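PDB 5XYV: protein deadlock from Drosophila melanogaster, which binds Rhino directly through its N-terminal region, the part in this crystal, as a component of the Rhino-Deadlock-Cutoff complex, takes part in oogenesis and is required for germline maintenance. Local coordinates for residues S26-E30 against Q31-T35. Sequence-based numbering, arbitrary orientation.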
loop_
_atom_site.group_PDB
_atom_site.type_symbol
_atom_site.label_atom_id
_atom_site.label_comp_id
_atom_site.label_asym_id
_atom_site.label_seq_id
_atom_site.Cartn_x
_atom_site.Cartn_y
_atom_site.Cartn_z
ATOM N N SER C 26 27.920 -2.326 -5.638
ATOM C CA SER C 26 28.696 -1.086 -5.825
ATOM C C SER C 26 27.814 0.175 -5.894
ATOM O O SER C 26 28.311 1.288 -6.036
ATOM C CB SER C 26 29.557 -1.171 -7.087
ATOM O OG SER C 26 28.753 -0.990 -8.231
ATOM N N SER C 27 26.504 -0.005 -5.775
ATOM C CA SER C 27 25.544 1.082 -5.961
ATOM C C SER C 27 25.269 1.860 -4.659
ATOM O O SER C 27 24.645 2.923 -4.672
ATOM C CB SER C 27 24.238 0.520 -6.524
ATOM O OG SER C 27 23.418 0.065 -5.469
ATOM N N LYS C 28 25.724 1.304 -3.544
ATOM C CA LYS C 28 25.647 1.966 -2.259
ATOM C C LYS C 28 27.003 1.827 -1.590
ATOM O O LYS C 28 27.802 0.970 -1.969
ATOM C CB LYS C 28 24.554 1.362 -1.356
ATOM C CG LYS C 28 23.140 1.305 -1.937
ATOM C CD LYS C 28 22.137 0.972 -0.839
ATOM C CE LYS C 28 20.728 0.749 -1.405
ATOM N NZ LYS C 28 20.286 1.837 -2.302
ATOM N N THR C 29 27.254 2.670 -0.594
ATOM C CA THR C 29 28.424 2.526 0.235
ATOM C C THR C 29 28.131 1.403 1.189
ATOM O O THR C 29 26.967 1.065 1.427
ATOM C CB THR C 29 28.758 3.811 1.027
ATOM O OG1 THR C 29 27.838 3.942 2.117
ATOM C CG2 THR C 29 28.679 5.044 0.137
ATOM N N GLU C 30 29.181 0.859 1.772
ATOM C CA GLU C 30 29.037 -0.288 2.630
ATOM C C GLU C 30 28.288 0.014 3.931
ATOM O O GLU C 30 27.556 -0.834 4.437
ATOM C CB GLU C 30 30.417 -0.858 2.907
ATOM C CG GLU C 30 30.450 -1.914 3.964
ATOM C CD GLU C 30 31.865 -2.219 4.362
ATOM O OE1 GLU C 30 32.427 -1.399 5.121
ATOM O OE2 GLU C 30 32.403 -3.273 3.947
ATOM N N GLN C 31 28.444 1.219 4.465
ATOM C CA GLN C 31 27.709 1.593 5.661
ATOM C C GLN C 31 26.226 1.870 5.349
ATOM O O GLN C 31 25.361 1.650 6.193
ATOM C CB GLN C 31 28.363 2.808 6.322
ATOM C CG GLN C 31 28.554 3.966 5.362
ATOM C CD GLN C 31 29.940 3.992 4.722
ATOM O OE1 GLN C 31 30.597 2.958 4.561
ATOM N NE2 GLN C 31 30.376 5.180 4.332
ATOM N N GLU C 32 25.944 2.361 4.143
ATOM C CA GLU C 32 24.576 2.426 3.637
ATOM C C GLU C 32 23.921 1.053 3.590
ATOM O O GLU C 32 22.752 0.914 3.900
ATOM C CB GLU C 32 24.530 3.031 2.236
ATOM C CG GLU C 32 24.749 4.536 2.163
ATOM C CD GLU C 32 24.833 5.028 0.715
ATOM O OE1 GLU C 32 24.985 4.186 -0.193
ATOM O OE2 GLU C 32 24.736 6.250 0.477
ATOM N N TRP C 33 24.674 0.056 3.154
ATOM C CA TRP C 33 24.197 -1.309 3.060
ATOM C C TRP C 33 23.949 -1.862 4.437
ATOM O O TRP C 33 22.937 -2.530 4.672
ATOM C CB TRP C 33 25.207 -2.204 2.320
ATOM C CG TRP C 33 25.146 -2.094 0.845
ATOM C CD1 TRP C 33 26.154 -1.722 0.000
ATOM C CD2 TRP C 33 24.011 -2.371 0.009
ATOM N NE1 TRP C 33 25.713 -1.742 -1.306
ATOM C CE2 TRP C 33 24.398 -2.139 -1.326
ATOM C CE3 TRP C 33 22.700 -2.785 0.266
ATOM C CZ2 TRP C 33 23.528 -2.309 -2.402
ATOM C CZ3 TRP C 33 21.840 -2.949 -0.797
ATOM C CH2 TRP C 33 22.260 -2.727 -2.117
ATOM N N ASN C 34 24.897 -1.606 5.339
ATOM C CA ASN C 34 24.781 -2.139 6.689
ATOM C C ASN C 34 23.525 -1.650 7.380
ATOM O O ASN C 34 22.887 -2.424 8.088
ATOM C CB ASN C 34 26.010 -1.805 7.534
ATOM C CG ASN C 34 27.165 -2.750 7.264
ATOM O OD1 ASN C 34 27.013 -3.741 6.546
ATOM N ND2 ASN C 34 28.320 -2.464 7.852
ATOM N N THR C 35 23.153 -0.385 7.172
ATOM C CA THR C 35 21.960 0.148 7.861
ATOM C C THR C 35 20.685 -0.422 7.267
ATOM O O THR C 35 19.772 -0.776 7.992
ATOM C CB THR C 35 21.862 1.699 7.827
ATOM O OG1 THR C 35 21.609 2.144 6.496
ATOM C CG2 THR C 35 23.107 2.324 8.357
#
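Lys-28 lies across one face of the Trp-33 indole, its methylenes running over the ring one after another. Lys-28 CB starts 3.6 Å from the centroid of the Trp-33 five-membered ring in a CH-pi contact, and also touches Glu-32 OE1. With CG anti to the carbonyl carbon (chi1 -55°) and the chain extended until it bends at chi4 (-50°), CG meets CE2 and CZ2, Lys-28 CD sits 3.7 Å above the Trp-33 plane over the ring centre, and CE reaches CZ3 and CH2. Lys-28 NZ ends 5.4 Å from the centroid of the Trp-33 six-membered ring, at most a weak cation-pi attraction. Alongside, Thr-29 and Glu-32 form a capping box. Glu-32 N donates to Thr-29 OG1 at 3.2 Å, while Thr-29 N returns a 2.8 Å bond to Glu-32 OE1, arriving from above the carboxylate plane. Trp-33 N then bonds to Thr-29 O at 3.0 Å, and Trp-33 NE1 donates to Thr-25 O. An alanine in place of Trp-33 would probably leave the Lys-28 methylenes without the surface they lie on and Thr-25 O without its NE1 donor. The box starts helix 30-45 straight after the loop from helix 9-23, and Trp-33 packs back on Leu-20 and Leu-23 of that earlier helix.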